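PDB 1ZYL: stress response kinase A from Escherichia coli, which phosphorylates serine and threonine residues on proteins, itself included, using ATP and magnesium, and probably helps the cell withstand stress linked to reactive oxygen species. Local coordinates for residues V53-R58 and F215-D220; E69-A74 and A85-F90; S36-V41 and P59-A64. All blocks are in the same frame, centred on the assembly; numbering follows the deposited sequence.

Contact 1 of 3, residues V53-R58 and F215-D220; sequences VVKFYR and FVDLDD
Lys55 reaches out from strand 52-57 to Asp217, the two side chains crossing at about a right angle. Its NZ comes up beside the carboxylate, nearer OD1. Lys55 NZ lies 3.9 Å from Asp217 OD1, a long salt bridge. The lysine chain is extended as far as CE and then bends, its last torsion (chi4) being 81°. This turn sets NZ beside the carboxylate. Asp217 OD1 also accepts a weak hydrogen bond (3.3 Å) from Asp219 N, two residues on.

The fold is that of the APH-like members of the protein kinase clan. Lys55, on the third strand of the five-stranded N-lobe sheet, sits where protein kinases carry their ATP-binding lysine and probably plays that part. Asp217 is an inferred magnesium ligand and active-site residue, probably the counterpart of the DFG aspartate. Asn206, the other inferred magnesium ligand, lies about 4 Å from Asp217 between side chains. The contact spans the cleft between the lobes.

The second pair is arranged differently. Tyr57 and Asp219 run antiparallel, alongside each other. Asp219 OD2 comes to the edge of the Tyr57 ring, in its plane, 3.7 Å from Tyr57 CE1. The carboxylate and ring planes are 55° apart. Asp219 OD1 is hydrogen-bonded to Asn39 ND2. On the strand side, Lys55 also packs on Val41 and Asn39, while Tyr57 rests against Ile67 of helix 64-79.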
# COMPACT_ATOMS: atom_id res chain seq x y z
N VAL A 53 -6.50 13.99 12.67
CA VAL A 53 -7.29 12.98 11.98
C VAL A 53 -7.30 11.71 12.82
O VAL A 53 -6.27 11.31 13.36
CB VAL A 53 -6.74 12.63 10.56
CG1 VAL A 53 -6.80 13.85 9.66
CG2 VAL A 53 -5.32 12.14 10.66
N VAL A 54 -8.46 11.08 12.95
CA VAL A 54 -8.53 9.84 13.70
C VAL A 54 -8.61 8.77 12.65
O VAL A 54 -9.26 8.96 11.62
CB VAL A 54 -9.80 9.72 14.57
CG1 VAL A 54 -9.43 9.06 15.89
CG2 VAL A 54 -10.45 11.07 14.77
N LYS A 55 -7.94 7.65 12.89
CA LYS A 55 -7.95 6.56 11.94
C LYS A 55 -8.45 5.35 12.69
O LYS A 55 -7.84 4.93 13.67
CB LYS A 55 -6.53 6.30 11.42
CG LYS A 55 -6.44 5.51 10.10
CD LYS A 55 -4.97 5.22 9.75
CE LYS A 55 -4.76 4.88 8.26
NZ LYS A 55 -4.69 6.07 7.34
N PHE A 56 -9.59 4.82 12.25
CA PHE A 56 -10.12 3.63 12.88
C PHE A 56 -9.75 2.46 12.01
O PHE A 56 -10.30 2.28 10.93
CB PHE A 56 -11.63 3.71 13.04
CG PHE A 56 -12.06 4.46 14.25
CD1 PHE A 56 -11.91 5.84 14.33
CD2 PHE A 56 -12.61 3.79 15.33
CE1 PHE A 56 -12.29 6.54 15.46
CE2 PHE A 56 -13.00 4.48 16.47
CZ PHE A 56 -12.84 5.86 16.53
N TYR A 57 -8.80 1.67 12.49
CA TYR A 57 -8.34 0.51 11.76
C TYR A 57 -9.49 -0.46 11.60
O TYR A 57 -10.14 -0.84 12.57
CB TYR A 57 -7.18 -0.11 12.53
CG TYR A 57 -5.95 0.76 12.51
CD1 TYR A 57 -5.13 0.81 11.39
CD2 TYR A 57 -5.61 1.57 13.61
CE1 TYR A 57 -4.00 1.62 11.34
CE2 TYR A 57 -4.48 2.40 13.57
CZ TYR A 57 -3.68 2.42 12.43
OH TYR A 57 -2.58 3.24 12.35
N ARG A 58 -9.76 -0.86 10.36
CA ARG A 58 -10.85 -1.78 10.10
C ARG A 58 -10.62 -3.12 10.78
O ARG A 58 -9.60 -3.78 10.58
CB ARG A 58 -11.09 -1.96 8.58
CG ARG A 58 -10.45 -3.18 7.90
CD ARG A 58 -11.33 -3.69 6.73
NE ARG A 58 -11.57 -2.67 5.71
CZ ARG A 58 -12.72 -2.53 5.05
NH1 ARG A 58 -12.87 -1.59 4.13
NH2 ARG A 58 -13.73 -3.33 5.33
N PHE A 215 5.58 11.40 3.25
CA PHE A 215 4.90 10.14 3.03
C PHE A 215 3.77 9.94 4.02
O PHE A 215 3.91 10.19 5.22
CB PHE A 215 5.91 8.99 3.11
CG PHE A 215 7.04 9.14 2.15
CD1 PHE A 215 8.15 9.91 2.49
CD2 PHE A 215 6.95 8.63 0.87
CE1 PHE A 215 9.14 10.16 1.56
CE2 PHE A 215 7.93 8.88 -0.07
CZ PHE A 215 9.03 9.64 0.27
N VAL A 216 2.63 9.51 3.51
CA VAL A 216 1.48 9.28 4.36
C VAL A 216 0.95 7.88 4.17
O VAL A 216 1.10 7.29 3.09
CB VAL A 216 0.33 10.28 4.05
CG1 VAL A 216 0.75 11.68 4.44
CG2 VAL A 216 -0.02 10.24 2.57
N ASP A 217 0.37 7.34 5.23
CA ASP A 217 -0.24 6.02 5.21
C ASP A 217 0.74 4.85 5.23
O ASP A 217 1.19 4.40 4.18
CB ASP A 217 -1.14 5.91 3.97
CG ASP A 217 -2.31 4.98 4.19
OD1 ASP A 217 -2.20 4.08 5.06
OD2 ASP A 217 -3.34 5.13 3.48
N LEU A 218 1.04 4.35 6.43
CA LEU A 218 1.93 3.21 6.56
C LEU A 218 1.12 1.95 6.85
O LEU A 218 1.68 0.89 7.11
CB LEU A 218 2.94 3.42 7.68
CG LEU A 218 3.94 4.57 7.60
CD1 LEU A 218 5.11 4.22 8.48
CD2 LEU A 218 4.42 4.80 6.18
N ASP A 219 -0.20 2.08 6.78
CA ASP A 219 -1.08 0.95 7.06
C ASP A 219 -0.65 -0.32 6.33
O ASP A 219 -0.88 -1.43 6.81
CB ASP A 219 -2.52 1.29 6.65
CG ASP A 219 -3.54 0.29 7.18
OD1 ASP A 219 -4.60 0.12 6.54
OD2 ASP A 219 -3.27 -0.32 8.23
N ASP A 220 -0.00 -0.16 5.17
CA ASP A 220 0.44 -1.31 4.38
C ASP A 220 1.88 -1.71 4.59
O ASP A 220 2.32 -2.73 4.07
CB ASP A 220 0.16 -1.07 2.90
CG ASP A 220 -1.24 -1.51 2.48
OD1 ASP A 220 -1.86 -0.84 1.62
OD2 ASP A 220 -1.72 -2.54 3.02

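Contact 2 of 3, residues E69-A74 and A85-F90; sequences EEHQFA and AAPVAF
His71 has CG anti to its carbonyl carbon and beside its backbone N (chi1 -89°), and with chi2 at 58° its imidazole lies obliquely against Pro87. Pro87 CB is 3.6 Å from both His71 CD2 and His71 NE2. The modelled approach of His71 CD2 to Pro87 CG is too short to be trusted. On the far side of the ring, ND1 has a weak hydrogen bond to Ile67 O, one turn back along the helix.

Ala86, Pro87 and Val88 all have extended backbones of polyproline II type. This conformation carries the chain past the helix and turns Pro87 toward it. Pro87 CD lies 4.1 Å from Ala74 CB, an apolar touch about one turn further along the helix than His71. Ala86 CB sits 4.1 Å from Ala74 O.

The segment 69-74 belongs to helix 64-79, probably the counterpart of the kinase αC helix, and 85-90 is part of the connection from it toward strand 96-98. Pro87 is wedged between this helix and strand 101-107, where it packs on Ala104 and Phe106. His71 fills in beside it, touching Ala104 and Tyr57 of strand 52-57.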
# COMPACT_ATOMS: atom_id res chain seq x y z
N GLU A 69 3.62 -2.42 15.48
CA GLU A 69 4.84 -2.49 14.69
C GLU A 69 5.00 -1.31 13.73
O GLU A 69 6.12 -0.84 13.50
CB GLU A 69 4.90 -3.81 13.92
CG GLU A 69 5.49 -4.96 14.72
CD GLU A 69 5.48 -6.27 13.95
OE1 GLU A 69 6.10 -7.24 14.41
OE2 GLU A 69 4.83 -6.33 12.89
N GLU A 70 3.91 -0.82 13.15
CA GLU A 70 4.06 0.31 12.26
C GLU A 70 4.16 1.58 13.10
O GLU A 70 4.93 2.48 12.78
CB GLU A 70 2.90 0.41 11.26
CG GLU A 70 1.53 0.60 11.86
CD GLU A 70 0.62 1.43 10.98
OE1 GLU A 70 0.94 2.62 10.77
OE2 GLU A 70 -0.41 0.90 10.49
N HIS A 71 3.39 1.64 14.18
CA HIS A 71 3.41 2.80 15.07
C HIS A 71 4.85 3.00 15.54
O HIS A 71 5.32 4.12 15.71
CB HIS A 71 2.51 2.57 16.27
CG HIS A 71 1.09 3.01 16.07
ND1 HIS A 71 0.30 2.52 15.06
CD2 HIS A 71 0.31 3.86 16.78
CE1 HIS A 71 -0.91 3.04 15.16
NE2 HIS A 71 -0.93 3.86 16.20
N GLN A 72 5.53 1.89 15.78
CA GLN A 72 6.91 1.92 16.21
C GLN A 72 7.69 2.46 15.01
O GLN A 72 8.32 3.52 15.08
CB GLN A 72 7.37 0.51 16.59
CG GLN A 72 8.71 0.44 17.31
CD GLN A 72 8.86 1.53 18.38
OE1 GLN A 72 7.94 1.77 19.17
NE2 GLN A 72 10.02 2.19 18.41
N PHE A 73 7.61 1.74 13.89
CA PHE A 73 8.31 2.14 12.68
C PHE A 73 8.12 3.63 12.40
O PHE A 73 9.09 4.37 12.27
CB PHE A 73 7.80 1.30 11.50
CG PHE A 73 8.63 1.44 10.24
CD1 PHE A 73 8.10 1.08 9.01
CD2 PHE A 73 9.94 1.91 10.30
CE1 PHE A 73 8.86 1.18 7.86
CE2 PHE A 73 10.71 2.01 9.14
CZ PHE A 73 10.17 1.65 7.92
N ALA A 74 6.87 4.07 12.34
CA ALA A 74 6.58 5.48 12.08
C ALA A 74 7.29 6.38 13.08
O ALA A 74 7.93 7.36 12.71
CB ALA A 74 5.09 5.74 12.15
N ALA A 85 4.11 11.19 9.41
CA ALA A 85 3.45 11.65 10.62
C ALA A 85 3.23 10.48 11.58
O ALA A 85 2.48 9.56 11.30
CB ALA A 85 2.13 12.31 10.29
N ALA A 86 3.91 10.53 12.72
CA ALA A 86 3.78 9.48 13.71
C ALA A 86 2.48 9.70 14.48
O ALA A 86 2.02 10.82 14.64
CB ALA A 86 4.97 9.51 14.66
N PRO A 87 1.87 8.61 14.95
CA PRO A 87 0.62 8.74 15.71
C PRO A 87 0.90 9.38 17.07
O PRO A 87 1.96 9.17 17.64
CB PRO A 87 0.16 7.29 15.84
CG PRO A 87 1.46 6.54 15.89
CD PRO A 87 2.25 7.20 14.80
N VAL A 88 -0.05 10.18 17.57
CA VAL A 88 0.12 10.84 18.86
C VAL A 88 -0.03 9.87 20.03
O VAL A 88 -0.79 8.91 19.96
CB VAL A 88 -0.93 11.95 19.06
CG1 VAL A 88 -0.87 12.45 20.50
CG2 VAL A 88 -0.67 13.09 18.10
N ALA A 89 0.70 10.12 21.11
CA ALA A 89 0.63 9.26 22.28
C ALA A 89 -0.38 9.80 23.28
O ALA A 89 -0.54 11.01 23.43
CB ALA A 89 2.00 9.13 22.92
N PHE A 90 -1.07 8.89 23.97
CA PHE A 90 -2.05 9.32 24.95
C PHE A 90 -1.89 8.67 26.31
O PHE A 90 -2.54 7.67 26.63
CB PHE A 90 -3.46 9.07 24.42
CG PHE A 90 -3.87 10.03 23.34
CD1 PHE A 90 -4.15 11.35 23.65
CD2 PHE A 90 -3.92 9.62 22.01
CE1 PHE A 90 -4.49 12.27 22.65
CE2 PHE A 90 -4.25 10.53 20.99
CZ PHE A 90 -4.54 11.85 21.31

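Contact 3 of 3, residues S36-V41 and P59-A64; sequences SYENRV and PERWTA
Glu38 lays its carboxylate flat over the guanidinium of Arg61, the two planes only 12° apart. Glu38 sits in the turn between the first two strands of the N-lobe sheet, the site of the phosphate-binding loop in protein kinases. The same turn holds Ser36, an inferred ATP site. Arg61 lies in the link from strand 52-57 to helix 64-79.

Both side chains leave the backbone with CG anti to N. Arg61 then runs extended to NE, whereas Glu38 bends at chi2 (57°), which tips its carboxylate over the arginine. Glu38 OE1 is 3.2 Å from Arg61 NE, but no N-H points at it, so the attraction is one of charge. Both groups have directed partners besides: Glu38 OE1 with Arg284 and Trp280, OE2 with Arg58, Arg61 NH2 with Asp220. With an alanine here in place of Arg61, the carboxylate of Glu38 would probably lose the charge stacked on it, and Asp220 one of its partners.

Asn39 OD1 lies near the guanidinium plane at its edge, at a loose 4.4 Å from Arg61 NE, while Asn39 ND2 bonds to Asp219 OD1. Glu38 OE1 stands 3.1 Å above the centre of the guanidinium, and Trp62 NE1 lies 3.3 Å from the plane on the opposite face, toward the rim.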
# COMPACT_ATOMS: atom_id res chain seq x y z
N SER A 36 -11.09 7.34 2.57
CA SER A 36 -10.05 6.32 2.51
C SER A 36 -10.84 5.02 2.50
O SER A 36 -11.72 4.83 3.34
CB SER A 36 -9.15 6.36 3.73
OG SER A 36 -8.34 5.19 3.79
N TYR A 37 -10.55 4.13 1.57
CA TYR A 37 -11.28 2.87 1.48
C TYR A 37 -10.96 1.86 2.57
O TYR A 37 -11.86 1.29 3.18
CB TYR A 37 -11.04 2.21 0.11
CG TYR A 37 -11.64 2.94 -1.06
CD1 TYR A 37 -13.00 3.24 -1.10
CD2 TYR A 37 -10.85 3.34 -2.13
CE1 TYR A 37 -13.56 3.91 -2.18
CE2 TYR A 37 -11.39 4.02 -3.22
CZ TYR A 37 -12.74 4.30 -3.23
OH TYR A 37 -13.29 5.00 -4.29
N GLU A 38 -9.67 1.63 2.81
CA GLU A 38 -9.23 0.64 3.79
C GLU A 38 -9.75 0.84 5.20
O GLU A 38 -10.39 -0.05 5.77
CB GLU A 38 -7.71 0.57 3.85
CG GLU A 38 -7.21 -0.59 4.71
CD GLU A 38 -7.74 -1.93 4.21
OE1 GLU A 38 -7.03 -2.62 3.45
OE2 GLU A 38 -8.88 -2.29 4.58
N ASN A 39 -9.45 2.00 5.77
CA ASN A 39 -9.88 2.31 7.13
C ASN A 39 -10.73 3.58 7.12
O ASN A 39 -10.72 4.34 6.15
CB ASN A 39 -8.66 2.52 8.02
CG ASN A 39 -7.54 1.55 7.72
OD1 ASN A 39 -7.64 0.35 7.98
ND2 ASN A 39 -6.44 2.08 7.17
N ARG A 40 -11.46 3.81 8.21
CA ARG A 40 -12.30 4.99 8.36
C ARG A 40 -11.50 6.12 9.01
O ARG A 40 -11.10 6.02 10.16
CB ARG A 40 -13.52 4.65 9.22
CG ARG A 40 -14.78 4.24 8.45
CD ARG A 40 -15.30 5.42 7.66
NE ARG A 40 -16.69 5.30 7.24
CZ ARG A 40 -17.37 6.25 6.60
NH1 ARG A 40 -18.63 6.05 6.26
NH2 ARG A 40 -16.78 7.39 6.28
N VAL A 41 -11.28 7.20 8.26
CA VAL A 41 -10.53 8.36 8.75
C VAL A 41 -11.38 9.61 8.82
O VAL A 41 -12.09 9.95 7.87
CB VAL A 41 -9.32 8.68 7.86
CG1 VAL A 41 -8.76 10.06 8.22
CG2 VAL A 41 -8.23 7.62 8.01
N PRO A 59 -11.57 -3.54 11.63
CA PRO A 59 -11.47 -4.81 12.35
C PRO A 59 -11.16 -5.97 11.42
O PRO A 59 -11.47 -5.93 10.24
CB PRO A 59 -12.84 -4.93 13.02
CG PRO A 59 -13.73 -4.09 12.15
CD PRO A 59 -12.87 -2.90 11.87
N GLU A 60 -10.52 -6.99 11.98
CA GLU A 60 -10.15 -8.20 11.25
C GLU A 60 -8.95 -8.09 10.31
O GLU A 60 -8.42 -9.10 9.86
CB GLU A 60 -11.35 -8.73 10.49
CG GLU A 60 -12.54 -8.95 11.39
CD GLU A 60 -12.12 -9.29 12.81
OE1 GLU A 60 -11.40 -10.30 12.99
OE2 GLU A 60 -12.51 -8.55 13.74
N ARG A 61 -8.51 -6.87 10.01
CA ARG A 61 -7.38 -6.71 9.12
C ARG A 61 -6.06 -6.92 9.86
O ARG A 61 -5.39 -7.93 9.65
CB ARG A 61 -7.40 -5.32 8.48
CG ARG A 61 -6.23 -5.01 7.57
CD ARG A 61 -6.62 -3.90 6.64
NE ARG A 61 -5.49 -3.07 6.22
CZ ARG A 61 -4.54 -3.44 5.37
NH1 ARG A 61 -4.56 -4.66 4.84
NH2 ARG A 61 -3.59 -2.59 5.03
N TRP A 62 -5.71 -5.98 10.73
CA TRP A 62 -4.47 -6.04 11.50
C TRP A 62 -4.74 -6.31 12.99
O TRP A 62 -5.78 -5.94 13.53
CB TRP A 62 -3.72 -4.70 11.39
CG TRP A 62 -3.16 -4.36 10.03
CD1 TRP A 62 -3.06 -3.12 9.48
CD2 TRP A 62 -2.57 -5.26 9.08
NE1 TRP A 62 -2.44 -3.18 8.26
CE2 TRP A 62 -2.13 -4.48 7.98
CE3 TRP A 62 -2.36 -6.65 9.04
CZ2 TRP A 62 -1.50 -5.04 6.86
CZ3 TRP A 62 -1.73 -7.21 7.92
CH2 TRP A 62 -1.31 -6.40 6.85
N THR A 63 -3.78 -6.96 13.65
CA THR A 63 -3.93 -7.21 15.08
C THR A 63 -3.23 -6.06 15.76
O THR A 63 -2.52 -5.29 15.12
CB THR A 63 -3.25 -8.52 15.52
OG1 THR A 63 -1.87 -8.51 15.12
CG2 THR A 63 -3.95 -9.72 14.92
N ALA A 64 -3.43 -5.94 17.07
CA ALA A 64 -2.79 -4.87 17.82
C ALA A 64 -1.27 -5.00 17.65
O ALA A 64 -0.57 -4.04 17.31
CB ALA A 64 -3.19 -4.96 19.29

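How the contacts relate
Contacts 1 and 3 lie at the inferred ATP and metal sites; contact 2 adjoins contact 1 through Tyr57. Contacts 1 and 3 are closest, with centres 8 Å apart, and reach neighbouring strands of one sheet, 52-57 in contact 1 and 40-44 in contact 3. Two bonds join them: Asp220 OD2 to Arg61 NH2 at 2.7 Å, and probably Asp219 O to Trp62 NE1 at 2.8 Å. The centre of contact 2 is 10 Å from that of contact 1, and they touch where Tyr57 OH is 3.3 Å from His71 CE1. Contacts 2 and 3 do not touch. Asp217 of contact 1 is about 5 Å from Ser36 of contact 3, side chain to side chain, but about 10 Å from His71. Contact 2 therefore stands back from the inferred metal site.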